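Local atomic coordinates of arylmalonate decarboxylase (Bordetella bronchiseptica, PDB entry 3IXM), a protein that catalyses the decarboxylation of 2-aryl-2-methylmalonates, taking up a proton to give 2-arylpropionates and carbon dioxide. Residues A[184-189]-A[208-213]. The protein carries 1 engineered substitution. Sequence-based numbering, arbitrary orientation.
Sequences ILLSCG and VVSSSP
Ile184 O takes the N-H of Val209 at 2.9 Å, the first rung of a parallel ladder that pairs strand 183-187 with 208-210, the last strand in the order of its four-stranded sheet. The next rung runs the other way, from Leu186 N to Val209 O (2.7 Å), and in the third Ser211 N reaches Leu186 O with an N-H...O angle of 155°. These carbonyls also receive CA-H...O contacts, the shortest from Ser210 CA to Leu186 O (3.1 Å). As in a classical beta-alpha-beta unit, helix 196-204 makes the connection and covers the face bearing Ile184 and Val208; on the other face, the side chains of Leu185 and Val209 cross at an angle, with Leu185 CD1 3.9 Å from Val209 CG1, against helix 104-114.

Where the second strand turns into helix 211-222, the pairing passes to hydroxyls and a water. The chi1 of Ser211 (62°) sets OG between its own N and carbonyl carbon, 2.8 Å from Ser187 OG in a hydrogen bond whose donor is open; Ser187 OG bonds to Tyr126 OH as well. Ser210, at the N-cap position, makes no capping bond: its OG instead bonds to Thr193 OG1 and, at 2.9 Å, to a water. That water also binds weakly to Leu186 O, Cys188 N and Ser212 N, linking both strand ends to the first turn of the helix. The chemistry thus implies a buried junction where these polar atoms find partners in main chain, hydroxyls and, mostly weakly, one water, with Ser187 held by two hydroxyls about 4 Å from a sulfate, probably from the crystallisation liquor, that may mark an anion pocket.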
loop_
_atom_site.group_PDB
_atom_site.type_symbol
_atom_site.label_atom_id
_atom_site.label_comp_id
_atom_site.label_asym_id
_atom_site.label_seq_id
_atom_site.Cartn_x
_atom_site.Cartn_y
_atom_site.Cartn_z
ATOM N N ILE A 184 5.831 2.308 12.462
ATOM C CA ILE A 184 5.732 3.395 11.479
ATOM C C ILE A 184 5.082 2.867 10.189
ATOM O O ILE A 184 5.463 1.799 9.698
ATOM C CB ILE A 184 7.159 3.987 11.150
ATOM C CG1 ILE A 184 7.769 4.667 12.408
ATOM C CG2 ILE A 184 7.094 4.978 9.946
ATOM C CD1 ILE A 184 9.217 4.989 12.272
ATOM N N LEU A 185 4.104 3.612 9.668
ATOM C CA LEU A 185 3.569 3.341 8.334
ATOM C C LEU A 185 4.183 4.345 7.378
ATOM O O LEU A 185 3.933 5.557 7.519
ATOM C CB LEU A 185 2.059 3.505 8.310
ATOM C CG LEU A 185 1.340 3.411 6.965
ATOM C CD1 LEU A 185 1.624 2.059 6.390
ATOM C CD2 LEU A 185 -0.200 3.618 7.144
ATOM N N LEU A 186 5.018 3.833 6.460
ATOM C CA LEU A 186 5.611 4.615 5.380
ATOM C C LEU A 186 4.680 4.460 4.169
ATOM O O LEU A 186 4.593 3.388 3.594
ATOM C CB LEU A 186 7.024 4.079 5.056
ATOM C CG LEU A 186 7.858 4.766 3.947
ATOM C CD1 LEU A 186 8.000 6.293 4.245
ATOM C CD2 LEU A 186 9.253 4.156 3.904
ATOM N N SER A 187 3.966 5.511 3.812
ATOM C CA SER A 187 3.035 5.437 2.701
ATOM C C SER A 187 3.394 6.547 1.706
ATOM O O SER A 187 2.895 7.674 1.758
ATOM C CB SER A 187 1.592 5.520 3.212
ATOM O OG SER A 187 0.682 5.081 2.207
ATOM N N CYS A 188 4.313 6.201 0.820
ATOM C CA CYS A 188 5.006 7.184 -0.014
ATOM C C CYS A 188 4.750 6.702 -1.439
ATOM O O CYS A 188 5.634 6.170 -2.143
ATOM C CB CYS A 188 6.490 7.245 0.379
ATOM S SG CYS A 188 6.877 8.510 1.714
ATOM N N GLY A 189 3.490 6.862 -1.854
ATOM C CA GLY A 189 3.049 6.419 -3.187
ATOM C C GLY A 189 3.997 6.843 -4.295
ATOM O O GLY A 189 4.301 8.042 -4.459
ATOM N N VAL A 208 8.616 -1.160 10.623
ATOM C CA VAL A 208 8.048 -0.282 9.598
ATOM C C VAL A 208 7.236 -1.093 8.586
ATOM O O VAL A 208 7.718 -2.130 8.077
ATOM C CB VAL A 208 9.193 0.475 8.865
ATOM C CG1 VAL A 208 8.668 1.263 7.654
ATOM C CG2 VAL A 208 9.929 1.352 9.825
ATOM N N VAL A 209 6.026 -0.606 8.276
ATOM C CA VAL A 209 5.243 -1.129 7.152
ATOM C C VAL A 209 5.280 -0.080 6.037
ATOM O O VAL A 209 4.943 1.099 6.283
ATOM C CB VAL A 209 3.775 -1.364 7.582
ATOM C CG1 VAL A 209 2.854 -1.681 6.381
ATOM C CG2 VAL A 209 3.712 -2.509 8.640
ATOM N N SER A 210 5.708 -0.479 4.851
ATOM C CA SER A 210 5.571 0.399 3.668
ATOM C C SER A 210 4.457 -0.096 2.775
ATOM O O SER A 210 4.429 -1.283 2.383
ATOM C CB SER A 210 6.882 0.468 2.890
ATOM O OG SER A 210 6.772 1.328 1.788
ATOM N N SER A 211 3.584 0.837 2.402
ATOM C CA SER A 211 2.314 0.511 1.783
ATOM C C SER A 211 2.390 -0.268 0.452
ATOM O O SER A 211 1.756 -1.335 0.323
ATOM C CB SER A 211 1.392 1.741 1.797
ATOM O OG SER A 211 1.915 2.823 1.061
ATOM N N SER A 212 3.177 0.189 -0.521
ATOM C CA SER A 212 3.259 -0.529 -1.790
ATOM C C SER A 212 3.881 -1.927 -1.627
ATOM O O SER A 212 3.305 -2.949 -2.111
ATOM C CB SER A 212 4.023 0.297 -2.852
ATOM O OG SER A 212 3.920 -0.348 -4.101
ATOM N N PRO A 213 5.067 -2.010 -0.983
ATOM C CA PRO A 213 5.606 -3.342 -0.655
ATOM C C PRO A 213 4.633 -4.234 0.133
ATOM O O PRO A 213 4.514 -5.413 -0.194
ATOM C CB PRO A 213 6.870 -3.007 0.145
ATOM C CG PRO A 213 7.316 -1.715 -0.464
ATOM C CD PRO A 213 6.030 -0.949 -0.600
HETATM O O HOH W 1 4.902 2.966 0.279
#